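Local coordinates for protein clostridium acetobutylicum Q97KL0 (Clostridium acetobutylicum, PDB 1XBF) that is of unknown function, belongs to the UPF0047 (YjbQ) family and assembles from three copies of the same chain, at residues A[8-13]-A[122-127]; A[39-44]-A[126-131]; A[49-54]-A[110-115]; A[71-76]-A[83-88]. All coordinates share one frame; numbering follows the deposited sequence.

Contact 1 (A[8-13]-A[122-127]). With SO4 (sulfate ion), chain D.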
loop_
_atom_site.group_PDB
_atom_site.type_symbol
_atom_site.label_atom_id
_atom_site.label_comp_id
_atom_site.label_asym_id
_atom_site.label_seq_id
_atom_site.Cartn_x
_atom_site.Cartn_y
_atom_site.Cartn_z
ATOM N N SER A 8 5.714 13.913 -15.992
ATOM C CA SER A 8 4.476 13.884 -16.759
ATOM C C SER A 8 4.328 12.538 -17.466
ATOM O O SER A 8 5.291 12.014 -18.022
ATOM C CB SER A 8 4.478 15.031 -17.776
ATOM O OG SER A 8 3.321 15.003 -18.588
ATOM N N LEU A 9 3.121 11.980 -17.432
ATOM C CA LEU A 9 2.841 10.689 -18.057
ATOM C C LEU A 9 1.662 10.760 -19.002
ATOM O O LEU A 9 0.640 11.371 -18.690
ATOM C CB LEU A 9 2.518 9.622 -17.004
ATOM C CG LEU A 9 3.601 8.935 -16.176
ATOM C CD1 LEU A 9 4.520 8.156 -17.096
ATOM C CD2 LEU A 9 4.371 9.961 -15.376
ATOM N N LYS A 10 1.800 10.114 -20.152
ATOM C CA LYS A 10 0.731 10.070 -21.136
ATOM C C LYS A 10 0.312 8.612 -21.279
ATOM O O LYS A 10 1.053 7.800 -21.838
ATOM C CB LYS A 10 1.223 10.607 -22.484
ATOM C CG LYS A 10 0.156 10.643 -23.572
ATOM C CD LYS A 10 -0.923 11.672 -23.261
ATOM C CE LYS A 10 -2.032 11.669 -24.309
ATOM N NZ LYS A 10 -2.813 10.396 -24.316
ATOM N N THR A 11 -0.861 8.276 -20.756
ATOM C CA THR A 11 -1.373 6.911 -20.841
ATOM C C THR A 11 -2.167 6.779 -22.135
ATOM O O THR A 11 -2.667 7.777 -22.651
ATOM C CB THR A 11 -2.290 6.587 -19.648
ATOM O OG1 THR A 11 -3.438 7.442 -19.678
ATOM C CG2 THR A 11 -1.550 6.800 -18.341
ATOM N N SER A 12 -2.289 5.560 -22.654
ATOM C CA SER A 12 -3.015 5.347 -23.906
ATOM C C SER A 12 -4.324 4.565 -23.790
ATOM O O SER A 12 -5.399 5.107 -24.055
ATOM C CB SER A 12 -2.107 4.659 -24.931
ATOM O OG SER A 12 -1.790 3.336 -24.542
ATOM N N ASN A 13 -4.240 3.297 -23.403
ATOM C CA ASN A 13 -5.440 2.474 -23.286
ATOM C C ASN A 13 -6.224 2.818 -22.022
ATOM O O ASN A 13 -5.718 3.517 -21.145
ATOM C CB ASN A 13 -5.056 0.991 -23.294
ATOM C CG ASN A 13 -6.033 0.138 -24.085
ATOM O OD1 ASN A 13 -5.720 -0.987 -24.471
ATOM N ND2 ASN A 13 -7.227 0.669 -24.324
ATOM N N PRO A 122 -7.331 7.121 -21.841
ATOM C CA PRO A 122 -6.062 7.843 -21.987
ATOM C C PRO A 122 -6.144 9.217 -21.345
ATOM O O PRO A 122 -7.119 9.939 -21.550
ATOM C CB PRO A 122 -5.903 7.937 -23.499
ATOM C CG PRO A 122 -7.318 8.149 -23.938
ATOM C CD PRO A 122 -8.063 7.109 -23.122
ATOM N N ARG A 123 -5.123 9.580 -20.574
ATOM C CA ARG A 123 -5.098 10.873 -19.902
ATOM C C ARG A 123 -3.668 11.361 -19.716
ATOM O O ARG A 123 -2.719 10.603 -19.896
ATOM C CB ARG A 123 -5.780 10.771 -18.528
ATOM C CG ARG A 123 -7.237 10.330 -18.590
ATOM C CD ARG A 123 -7.864 10.146 -17.217
ATOM N NE ARG A 123 -8.082 11.405 -16.516
ATOM C CZ ARG A 123 -8.740 11.510 -15.364
ATOM N NH1 ARG A 123 -8.892 12.697 -14.790
ATOM N NH2 ARG A 123 -9.245 10.427 -14.785
ATOM N N ASP A 124 -3.525 12.638 -19.377
ATOM C CA ASP A 124 -2.215 13.227 -19.119
ATOM C C ASP A 124 -2.073 13.142 -17.604
ATOM O O ASP A 124 -2.764 13.847 -16.875
ATOM C CB ASP A 124 -2.177 14.690 -19.572
ATOM C CG ASP A 124 -2.339 14.841 -21.073
ATOM O OD1 ASP A 124 -1.467 14.349 -21.818
ATOM O OD2 ASP A 124 -3.344 15.444 -21.505
ATOM N N ARG A 125 -1.188 12.273 -17.136
ATOM C CA ARG A 125 -1.012 12.076 -15.700
ATOM C C ARG A 125 0.292 12.622 -15.143
ATOM O O ARG A 125 1.179 13.032 -15.881
ATOM C CB ARG A 125 -1.099 10.583 -15.376
ATOM C CG ARG A 125 -2.342 9.879 -15.905
ATOM C CD ARG A 125 -3.609 10.328 -15.189
ATOM N NE ARG A 125 -4.576 9.236 -15.118
ATOM C CZ ARG A 125 -5.728 9.300 -14.464
ATOM N NH1 ARG A 125 -6.071 10.411 -13.827
ATOM N NH2 ARG A 125 -6.529 8.244 -14.421
ATOM N N LYS A 126 0.387 12.612 -13.820
ATOM C CA LYS A 126 1.569 13.073 -13.113
ATOM C C LYS A 126 1.961 12.018 -12.082
ATOM O O LYS A 126 1.145 11.197 -11.662
ATOM C CB LYS A 126 1.284 14.385 -12.377
ATOM C CG LYS A 126 1.080 15.608 -13.262
ATOM C CD LYS A 126 2.380 16.020 -13.939
ATOM C CE LYS A 126 2.278 17.426 -14.507
ATOM N NZ LYS A 126 1.956 18.415 -13.438
ATOM N N VAL A 127 3.220 12.040 -11.679
ATOM C CA VAL A 127 3.690 11.120 -10.666
ATOM C C VAL A 127 4.742 11.902 -9.900
ATOM O O VAL A 127 5.613 12.530 -10.505
ATOM C CB VAL A 127 4.288 9.827 -11.291
ATOM C CG1 VAL A 127 5.577 10.135 -12.032
ATOM C CG2 VAL A 127 4.519 8.786 -10.202
HETATM S S SO4 D . -7.999 12.006 -11.059
HETATM O O1 SO4 D . -9.100 12.470 -11.916
HETATM O O2 SO4 D . -8.440 12.026 -9.652
HETATM O O3 SO4 D . -7.628 10.632 -11.448
HETATM O O4 SO4 D . -6.832 12.885 -11.227
#

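Contact 2 (A[39-44]-A[126-131])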
loop_
_atom_site.group_PDB
_atom_site.type_symbol
_atom_site.label_atom_id
_atom_site.label_comp_id
_atom_site.label_asym_id
_atom_site.label_seq_id
_atom_site.Cartn_x
_atom_site.Cartn_y
_atom_site.Cartn_z
ATOM N N VAL A 39 10.201 7.787 -2.470
ATOM C CA VAL A 39 8.759 7.684 -2.355
ATOM C C VAL A 39 8.125 8.078 -3.683
ATOM O O VAL A 39 8.393 9.160 -4.210
ATOM C CB VAL A 39 8.218 8.598 -1.234
ATOM C CG1 VAL A 39 6.700 8.585 -1.238
ATOM C CG2 VAL A 39 8.740 8.127 0.112
ATOM N N VAL A 40 7.301 7.187 -4.229
ATOM C CA VAL A 40 6.614 7.431 -5.488
ATOM C C VAL A 40 5.133 7.615 -5.167
ATOM O O VAL A 40 4.475 6.705 -4.652
ATOM C CB VAL A 40 6.801 6.247 -6.460
ATOM C CG1 VAL A 40 6.262 6.614 -7.841
ATOM C CG2 VAL A 40 8.284 5.876 -6.548
ATOM N N PHE A 41 4.613 8.801 -5.460
ATOM C CA PHE A 41 3.228 9.109 -5.159
ATOM C C PHE A 41 2.412 9.440 -6.398
ATOM O O PHE A 41 2.866 10.164 -7.290
ATOM C CB PHE A 41 3.182 10.265 -4.157
ATOM C CG PHE A 41 1.811 10.598 -3.669
ATOM C CD1 PHE A 41 0.941 11.361 -4.446
ATOM C CD2 PHE A 41 1.374 10.134 -2.430
ATOM C CE1 PHE A 41 -0.345 11.657 -3.998
ATOM C CE2 PHE A 41 0.092 10.421 -1.972
ATOM C CZ PHE A 41 -0.772 11.183 -2.754
ATOM N N CYS A 42 1.200 8.899 -6.447
ATOM C CA CYS A 42 0.291 9.123 -7.565
ATOM C C CYS A 42 -0.839 10.028 -7.090
ATOM O O CYS A 42 -1.651 9.637 -6.247
ATOM C CB CYS A 42 -0.264 7.784 -8.064
ATOM S SG CYS A 42 -1.565 7.912 -9.314
ATOM N N PRO A 43 -0.904 11.261 -7.622
ATOM C CA PRO A 43 -1.939 12.226 -7.241
ATOM C C PRO A 43 -3.303 12.017 -7.896
ATOM O O PRO A 43 -4.131 12.923 -7.895
ATOM C CB PRO A 43 -1.312 13.561 -7.638
ATOM C CG PRO A 43 -0.592 13.214 -8.883
ATOM C CD PRO A 43 0.088 11.891 -8.517
ATOM N N HIS A 44 -3.547 10.830 -8.443
ATOM C CA HIS A 44 -4.828 10.559 -9.091
ATOM C C HIS A 44 -5.647 9.518 -8.334
ATOM O O HIS A 44 -5.092 8.617 -7.703
ATOM C CB HIS A 44 -4.599 10.102 -10.530
ATOM C CG HIS A 44 -3.722 11.028 -11.315
ATOM N ND1 HIS A 44 -2.347 10.982 -11.250
ATOM C CD2 HIS A 44 -4.025 12.065 -12.132
ATOM C CE1 HIS A 44 -1.839 11.950 -11.992
ATOM N NE2 HIS A 44 -2.836 12.624 -12.538
ATOM N N LYS A 126 0.387 12.612 -13.820
ATOM C CA LYS A 126 1.569 13.073 -13.113
ATOM C C LYS A 126 1.961 12.018 -12.082
ATOM O O LYS A 126 1.145 11.197 -11.662
ATOM C CB LYS A 126 1.284 14.385 -12.377
ATOM C CG LYS A 126 1.080 15.608 -13.262
ATOM C CD LYS A 126 2.380 16.020 -13.939
ATOM C CE LYS A 126 2.278 17.426 -14.507
ATOM N NZ LYS A 126 1.956 18.415 -13.438
ATOM N N VAL A 127 3.220 12.040 -11.679
ATOM C CA VAL A 127 3.690 11.120 -10.666
ATOM C C VAL A 127 4.742 11.902 -9.900
ATOM O O VAL A 127 5.613 12.530 -10.505
ATOM C CB VAL A 127 4.288 9.827 -11.291
ATOM C CG1 VAL A 127 5.577 10.135 -12.032
ATOM C CG2 VAL A 127 4.519 8.786 -10.202
ATOM N N PHE A 128 4.634 11.908 -8.574
ATOM C CA PHE A 128 5.594 12.631 -7.752
ATOM C C PHE A 128 6.630 11.674 -7.189
ATOM O O PHE A 128 6.301 10.560 -6.775
ATOM C CB PHE A 128 4.912 13.336 -6.576
ATOM C CG PHE A 128 3.705 14.145 -6.950
ATOM C CD1 PHE A 128 3.604 14.752 -8.196
ATOM C CD2 PHE A 128 2.687 14.344 -6.023
ATOM C CE1 PHE A 128 2.505 15.553 -8.512
ATOM C CE2 PHE A 128 1.584 15.142 -6.323
ATOM C CZ PHE A 128 1.490 15.750 -7.572
ATOM N N VAL A 129 7.884 12.112 -7.171
ATOM C CA VAL A 129 8.963 11.297 -6.643
ATOM C C VAL A 129 9.736 12.112 -5.614
ATOM O O VAL A 129 10.285 13.168 -5.932
ATOM C CB VAL A 129 9.932 10.847 -7.759
ATOM C CG1 VAL A 129 11.008 9.947 -7.183
ATOM C CG2 VAL A 129 9.161 10.119 -8.850
ATOM N N LYS A 130 9.758 11.639 -4.374
ATOM C CA LYS A 130 10.485 12.345 -3.331
ATOM C C LYS A 130 11.607 11.462 -2.808
ATOM O O LYS A 130 11.381 10.315 -2.422
ATOM C CB LYS A 130 9.543 12.739 -2.189
ATOM C CG LYS A 130 10.196 13.610 -1.119
ATOM C CD LYS A 130 9.166 14.155 -0.139
ATOM C CE LYS A 130 9.804 15.108 0.871
ATOM N NZ LYS A 130 10.343 16.345 0.230
ATOM N N ILE A 131 12.823 11.997 -2.821
ATOM C CA ILE A 131 13.976 11.260 -2.333
ATOM C C ILE A 131 14.279 11.724 -0.916
ATOM O O ILE A 131 14.538 12.909 -0.683
ATOM C CB ILE A 131 15.210 11.507 -3.224
ATOM C CG1 ILE A 131 14.899 11.109 -4.667
ATOM C CG2 ILE A 131 16.390 10.697 -2.716
ATOM C CD1 ILE A 131 14.601 9.628 -4.843
#

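Contact 3 (A[49-54]-A[110-115])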
loop_
_atom_site.group_PDB
_atom_site.type_symbol
_atom_site.label_atom_id
_atom_site.label_comp_id
_atom_site.label_asym_id
_atom_site.label_seq_id
_atom_site.Cartn_x
_atom_site.Cartn_y
_atom_site.Cartn_z
ATOM N N ILE A 49 0.040 3.261 -7.846
ATOM C CA ILE A 49 1.401 2.788 -8.031
ATOM C C ILE A 49 1.506 1.374 -7.446
ATOM O O ILE A 49 0.939 1.100 -6.399
ATOM C CB ILE A 49 2.414 3.649 -7.229
ATOM C CG1 ILE A 49 2.272 5.141 -7.574
ATOM C CG2 ILE A 49 3.824 3.155 -7.497
ATOM C CD1 ILE A 49 2.764 5.508 -8.964
ATOM N N THR A 50 2.208 0.476 -8.123
ATOM C CA THR A 50 2.438 -0.854 -7.563
ATOM C C THR A 50 3.808 -1.289 -8.016
ATOM O O THR A 50 4.381 -0.710 -8.949
ATOM C CB THR A 50 1.407 -1.935 -8.007
ATOM O OG1 THR A 50 1.557 -3.097 -7.168
ATOM C CG2 THR A 50 1.636 -2.351 -9.456
ATOM N N ILE A 51 4.342 -2.302 -7.349
ATOM C CA ILE A 51 5.644 -2.834 -7.697
ATOM C C ILE A 51 5.409 -4.302 -8.016
ATOM O O ILE A 51 4.829 -5.027 -7.202
ATOM C CB ILE A 51 6.629 -2.701 -6.519
ATOM C CG1 ILE A 51 6.806 -1.218 -6.156
ATOM C CG2 ILE A 51 7.949 -3.335 -6.878
ATOM C CD1 ILE A 51 7.811 -0.959 -5.030
ATOM N N ASN A 52 5.823 -4.737 -9.202
ATOM C CA ASN A 52 5.641 -6.132 -9.582
ATOM C C ASN A 52 6.605 -6.539 -10.692
ATOM O O ASN A 52 7.555 -5.799 -10.996
ATOM C CB ASN A 52 4.186 -6.393 -10.001
ATOM C CG ASN A 52 3.722 -7.800 -9.637
ATOM O OD1 ASN A 52 4.239 -8.796 -10.156
ATOM N ND2 ASN A 52 2.755 -7.888 -8.729
ATOM N N GLU A 53 6.364 -7.703 -11.293
ATOM C CA GLU A 53 7.241 -8.234 -12.336
ATOM C C GLU A 53 7.504 -7.279 -13.494
ATOM O O GLU A 53 6.578 -6.787 -14.127
ATOM C CB GLU A 53 6.692 -9.557 -12.880
ATOM C CG GLU A 53 7.588 -10.196 -13.951
ATOM C CD GLU A 53 8.252 -11.489 -13.493
ATOM O OE1 GLU A 53 8.810 -11.530 -12.375
ATOM O OE2 GLU A 53 8.228 -12.468 -14.262
ATOM N N ASN A 54 8.786 -7.069 -13.773
ATOM C CA ASN A 54 9.269 -6.174 -14.823
ATOM C C ASN A 54 9.550 -6.907 -16.145
ATOM O O ASN A 54 9.705 -6.280 -17.189
ATOM C CB ASN A 54 10.570 -5.502 -14.346
ATOM C CG ASN A 54 10.827 -4.172 -15.028
ATOM O OD1 ASN A 54 10.625 -4.031 -16.235
ATOM N ND2 ASN A 54 11.290 -3.189 -14.259
ATOM N N THR A 110 15.459 -8.396 -8.688
ATOM C CA THR A 110 15.998 -8.458 -10.044
ATOM C C THR A 110 14.996 -8.012 -11.103
ATOM O O THR A 110 15.283 -7.124 -11.907
ATOM C CB THR A 110 16.449 -9.880 -10.399
ATOM O OG1 THR A 110 17.309 -10.381 -9.371
ATOM C CG2 THR A 110 17.200 -9.878 -11.724
ATOM N N TRP A 111 13.824 -8.639 -11.115
ATOM C CA TRP A 111 12.809 -8.275 -12.090
ATOM C C TRP A 111 11.611 -7.616 -11.422
ATOM O O TRP A 111 10.455 -7.858 -11.775
ATOM C CB TRP A 111 12.388 -9.505 -12.895
ATOM C CG TRP A 111 13.500 -10.014 -13.772
ATOM C CD1 TRP A 111 14.355 -11.047 -13.509
ATOM C CD2 TRP A 111 13.901 -9.476 -15.043
ATOM N NE1 TRP A 111 15.261 -11.187 -14.536
ATOM C CE2 TRP A 111 15.003 -10.237 -15.492
ATOM C CE3 TRP A 111 13.429 -8.425 -15.848
ATOM C CZ2 TRP A 111 15.648 -9.979 -16.711
ATOM C CZ3 TRP A 111 14.068 -8.168 -17.060
ATOM C CH2 TRP A 111 15.167 -8.945 -17.480
ATOM N N GLN A 112 11.913 -6.771 -10.446
ATOM C CA GLN A 112 10.897 -6.044 -9.716
ATOM C C GLN A 112 10.897 -4.621 -10.252
ATOM O O GLN A 112 11.855 -3.883 -10.052
ATOM C CB GLN A 112 11.232 -6.057 -8.220
ATOM C CG GLN A 112 10.119 -5.574 -7.314
ATOM C CD GLN A 112 10.473 -5.692 -5.838
ATOM O OE1 GLN A 112 11.578 -5.338 -5.428
ATOM N NE2 GLN A 112 9.532 -6.174 -5.034
ATOM N N GLY A 113 9.832 -4.246 -10.955
ATOM C CA GLY A 113 9.743 -2.901 -11.498
ATOM C C GLY A 113 8.654 -2.071 -10.846
ATOM O O GLY A 113 7.720 -2.608 -10.234
ATOM N N ILE A 114 8.771 -0.752 -10.964
ATOM C CA ILE A 114 7.784 0.161 -10.393
ATOM C C ILE A 114 6.813 0.583 -11.492
ATOM O O ILE A 114 7.227 1.107 -12.535
ATOM C CB ILE A 114 8.452 1.429 -9.813
ATOM C CG1 ILE A 114 9.531 1.034 -8.804
ATOM C CG2 ILE A 114 7.394 2.306 -9.145
ATOM C CD1 ILE A 114 10.468 2.172 -8.416
ATOM N N TYR A 115 5.521 0.373 -11.243
ATOM C CA TYR A 115 4.470 0.685 -12.217
ATOM C C TYR A 115 3.476 1.759 -11.841
ATOM O O TYR A 115 3.095 1.894 -10.682
ATOM C CB TYR A 115 3.635 -0.561 -12.512
ATOM C CG TYR A 115 4.327 -1.640 -13.297
ATOM C CD1 TYR A 115 4.513 -1.522 -14.675
ATOM C CD2 TYR A 115 4.764 -2.806 -12.669
ATOM C CE1 TYR A 115 5.115 -2.550 -15.410
ATOM C CE2 TYR A 115 5.365 -3.837 -13.396
ATOM C CZ TYR A 115 5.537 -3.704 -14.755
ATOM O OH TYR A 115 6.138 -4.727 -15.446
HETATM O O HOH W 1 6.808 -6.748 -6.119
#

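Contact 4 (A[71-76]-A[83-88])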
loop_
_atom_site.group_PDB
_atom_site.type_symbol
_atom_site.label_atom_id
_atom_site.label_comp_id
_atom_site.label_asym_id
_atom_site.label_seq_id
_atom_site.Cartn_x
_atom_site.Cartn_y
_atom_site.Cartn_z
ATOM N N PHE A 71 -13.829 -6.714 -10.582
ATOM C CA PHE A 71 -14.468 -5.405 -10.432
ATOM C C PHE A 71 -14.713 -4.862 -11.838
ATOM O O PHE A 71 -13.980 -3.996 -12.318
ATOM C CB PHE A 71 -13.552 -4.449 -9.653
ATOM C CG PHE A 71 -13.243 -4.913 -8.258
ATOM C CD1 PHE A 71 -14.226 -4.894 -7.270
ATOM C CD2 PHE A 71 -11.981 -5.403 -7.938
ATOM C CE1 PHE A 71 -13.953 -5.361 -5.979
ATOM C CE2 PHE A 71 -11.697 -5.877 -6.646
ATOM C CZ PHE A 71 -12.683 -5.853 -5.672
ATOM N N PRO A 72 -15.752 -5.372 -12.520
ATOM C CA PRO A 72 -16.095 -4.949 -13.881
ATOM C C PRO A 72 -16.470 -3.481 -14.027
ATOM O O PRO A 72 -16.817 -2.807 -13.051
ATOM C CB PRO A 72 -17.246 -5.884 -14.252
ATOM C CG PRO A 72 -17.935 -6.074 -12.956
ATOM C CD PRO A 72 -16.778 -6.284 -11.986
ATOM N N LYS A 73 -16.401 -3.007 -15.267
ATOM C CA LYS A 73 -16.718 -1.625 -15.607
ATOM C C LYS A 73 -18.193 -1.324 -15.356
ATOM O O LYS A 73 -18.549 -0.212 -14.970
ATOM C CB LYS A 73 -16.364 -1.366 -17.073
ATOM C CG LYS A 73 -16.488 0.082 -17.509
ATOM C CD LYS A 73 -15.785 0.310 -18.840
ATOM C CE LYS A 73 -15.756 1.786 -19.205
ATOM N NZ LYS A 73 -14.940 2.019 -20.428
ATOM N N VAL A 74 -19.046 -2.322 -15.573
ATOM C CA VAL A 74 -20.476 -2.156 -15.351
ATOM C C VAL A 74 -20.921 -2.967 -14.141
ATOM O O VAL A 74 -20.534 -4.127 -13.983
ATOM C CB VAL A 74 -21.301 -2.602 -16.589
ATOM C CG1 VAL A 74 -20.832 -1.847 -17.816
ATOM C CG2 VAL A 74 -21.170 -4.097 -16.808
ATOM N N GLY A 75 -21.735 -2.357 -13.287
ATOM C CA GLY A 75 -22.208 -3.054 -12.106
ATOM C C GLY A 75 -22.947 -2.174 -11.115
ATOM O O GLY A 75 -23.533 -1.157 -11.488
ATOM N N ASP A 76 -22.906 -2.563 -9.843
ATOM C CA ASP A 76 -23.595 -1.830 -8.786
ATOM C C ASP A 76 -22.853 -0.547 -8.421
ATOM O O ASP A 76 -22.297 -0.425 -7.327
ATOM C CB ASP A 76 -23.738 -2.727 -7.556
ATOM C CG ASP A 76 -24.706 -2.169 -6.530
ATOM O OD1 ASP A 76 -25.280 -1.081 -6.770
ATOM O OD2 ASP A 76 -24.898 -2.823 -5.482
ATOM N N ASN A 83 -16.467 5.158 -14.068
ATOM C CA ASN A 83 -15.086 4.839 -13.704
ATOM C C ASN A 83 -14.939 4.550 -12.214
ATOM O O ASN A 83 -13.866 4.718 -11.631
ATOM C CB ASN A 83 -14.129 5.961 -14.133
ATOM C CG ASN A 83 -14.420 7.277 -13.450
ATOM O OD1 ASN A 83 -15.371 7.394 -12.673
ATOM N ND2 ASN A 83 -13.597 8.283 -13.739
ATOM N N SER A 84 -16.032 4.099 -11.610
ATOM C CA SER A 84 -16.041 3.754 -10.203
ATOM C C SER A 84 -15.131 2.533 -10.033
ATOM O O SER A 84 -14.441 2.389 -9.024
ATOM C CB SER A 84 -17.468 3.424 -9.767
ATOM O OG SER A 84 -17.537 3.121 -8.392
ATOM N N HIS A 85 -15.124 1.659 -11.036
ATOM C CA HIS A 85 -14.288 0.468 -10.984
ATOM C C HIS A 85 -12.818 0.877 -10.936
ATOM O O HIS A 85 -12.002 0.190 -10.332
ATOM C CB HIS A 85 -14.542 -0.421 -12.201
ATOM C CG HIS A 85 -14.148 0.207 -13.497
ATOM N ND1 HIS A 85 -14.640 1.424 -13.911
ATOM C CD2 HIS A 85 -13.315 -0.216 -14.476
ATOM C CE1 HIS A 85 -14.128 1.725 -15.091
ATOM N NE2 HIS A 85 -13.321 0.747 -15.456
ATOM N N ALA A 86 -12.488 1.996 -11.576
ATOM C CA ALA A 86 -11.119 2.497 -11.586
ATOM C C ALA A 86 -10.739 3.021 -10.205
ATOM O O ALA A 86 -9.590 2.890 -9.782
ATOM C CB ALA A 86 -10.966 3.610 -12.629
ATOM N N HIS A 87 -11.704 3.625 -9.511
ATOM C CA HIS A 87 -11.470 4.155 -8.166
ATOM C C HIS A 87 -11.173 3.009 -7.212
ATOM O O HIS A 87 -10.335 3.130 -6.327
ATOM C CB HIS A 87 -12.695 4.924 -7.642
ATOM C CG HIS A 87 -12.833 6.308 -8.198
ATOM N ND1 HIS A 87 -13.786 6.646 -9.137
ATOM C CD2 HIS A 87 -12.126 7.436 -7.957
ATOM C CE1 HIS A 87 -13.658 7.922 -9.454
ATOM N NE2 HIS A 87 -12.659 8.425 -8.753
ATOM N N ILE A 88 -11.866 1.896 -7.395
ATOM C CA ILE A 88 -11.668 0.744 -6.521
ATOM C C ILE A 88 -10.274 0.168 -6.722
ATOM O O ILE A 88 -9.538 -0.043 -5.759
ATOM C CB ILE A 88 -12.700 -0.357 -6.805
ATOM C CG1 ILE A 88 -14.103 0.159 -6.476
ATOM C CG2 ILE A 88 -12.366 -1.618 -5.980
ATOM C CD1 ILE A 88 -15.244 -0.744 -6.972
HETATM O O HOH W 2 -17.257 1.512 -13.006
#

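Contact 1 (A[8-13]-A[122-127])
The hydroxyl oxygen of T11 is held by two partners: it accepts the backbone N-H of R123, with N to OG1 at 2.9 Å, and it is hydrogen-bonded to the carboxylate of E118. A chi1 of 63° sets OG1 between the backbone N and the carbonyl carbon of its own residue, where it can meet R123 while CG2 lies against CG of R125. The return bond runs from T11 N to R123 O at 3.1 Å. Further on, the strands 8-10 and 124-127 join as an antiparallel pair at the outer end of the five-stranded sheet, with 5-10 outermost within the chain. L9 and R125 form the hydrogen-bonded pair, R125 N reaching L9 O at 2.6 Å and L9 N returning a bond to R125 O. On the face of L9, its CD2 packs on CG1 of V127 at 3.6 Å. On the opposite face, CD of K10 comes against OD1 of D124, 3.1 Å away, while the ammonium, 4.9 Å from that OD1 and not in contact with it, donates from NZ to the T11 carbonyl O at 3.1 Å. R123 and R125 converge on one sulfate, probably from the crystallisation liquor: NH1 of R123 meets O1 and NH1 of R125 meets O3, each pair 2.9 Å apart. R125 NH1 also lies over the face of the R123 guanidinium. The hydroxyls of T45 and T46 also hydrogen-bond the sulfate, E118 forms a salt bridge with R125, and D120 does so with R123.

Contact 2 (A[39-44]-A[126-131])
Backbone bonding joins V39 to K130 and F41 to F128, each pair exchanging two N-H...O bonds; the V39 N to K130 O bond measures 2.8 Å. V40 and V129 form the non-hydrogen-bonded pair between them, where the V129 CA approaches V39 O at 3.3 Å in a CA-H...O contact. Apolar packing falls on both faces of the sheet. On one, V40 CG1 meets V127 CG2 at 3.7 Å. On the other, F41 and F128 lie side by side pointing the same way, CD1 of F41 being 3.8 Å from CD2 of F128. A CH-pi contact extends that face: P43 sets its CG over the F128 ring, 4.0 Å from the centroid and 28° off the normal. P43 CG lies 3.5 Å from F128 CZ. With CG of F128 beside its own backbone N (chi1 -49°), the ring reaches back to the proline. H44 adds an edge approach, its imidazole lying with CE1 against the backbone of K126. The second subunit packs on this aromatic face, with its K107 in a cation-pi contact with F128. The strand pair satisfies its paired peptides internally, while the apolar and aromatic F41/F128 face is left to pack on the second subunit.

Contact 3 (A[49-54]-A[110-115])
Y115 and T50 face each other across the strand pair, the tyrosine CB 4.1 Å from T50 CG2. With chi1 at -70°, CG of Y115 sits beside its backbone N and the ring runs obliquely along the partner strand, ending with its edge, in plane, at the carbonyl of E53. There Y115 OH donates to E53 O; the modelled 2.5 Å is very short, so its exact length is doubtful. N54 fills the same face near G113: CG anti to the backbone N (chi1 -155°) points the amide at the glycine, ND2 of N54 standing 3.2 Å from G113 CA, an approach that the lack of a side chain there permits. N54 N also bonds W111 O at 2.7 Å, and the W111 indole leans obliquely against the N54 backbone. On the opposite face from Y115, I49 CG2 and I114 CG2 touch at 4.0 Å. Two hydrogen-bonded pairs, T50 with Y115 and N52 with G113, carry the backbone, Y115 N meeting T50 O at 2.8 Å. T50 and N52 turn their polar ends to S91 of the third subunit. The arrangement is that of an antiparallel pair in the three-stranded sheet, in which 47-53 borders the central strand 112-118 and meets a neighbouring subunit.

Contact 4 (A[71-76]-A[83-88])
K73 and H85 pack through the imidazole face: the CA of K73 stands 3.9 Å from the ring centroid, 13° off the normal, in a CH-pi contact. The lysine side chain continues past the ring, its CG anti to the backbone N and 3.8 Å from H85 CE1, before its extended chain leads NZ away. H85 adopts the less usual first torsion of 65°, which tucks CG between its own N and carbonyl carbon, with the ring presenting one face to K73 CA, while CB of H85 lies 3.4 Å from P72 O. I88, one helical turn on, makes the second CH-pi contact: CG2, anti to the backbone N, stands almost squarely over the F71 ring, 3.9 Å from the centroid and 8° off the normal. The F71 and I88 side chains cross at about a right angle. A water links the backbones, accepting from H85 N at 2.9 Å and donating to K73 O. F71 packs on V70 of the second subunit, whose R61 pairs with D76 in a salt bridge. With no direct hydrogen bond between 71-76 and 83-88, CH-pi and apolar contacts and one bridging water join them, so the hold is probably mainly dispersive.

Overall arrangement
Contacts 1 and 2 share strand 124-133 and flank it within the five-stranded sheet, one at the outer strand 5-10 and the other at 37-41. Contact 3 belongs to the three-stranded sheet, and I49 meets V40 and V127, so the two sheets pack together there. Contacts 2 and 3 are buried and lie about 9 Å from the chain centre; contact 1, partly exposed, is richest in charge. Contact 4 differs in kind: its centre is about 19 Å from that of the chain, it joins a loop to a helix without direct hydrogen bonds, and F71 and I88 also pack against the second subunit, which contact 2 also meets.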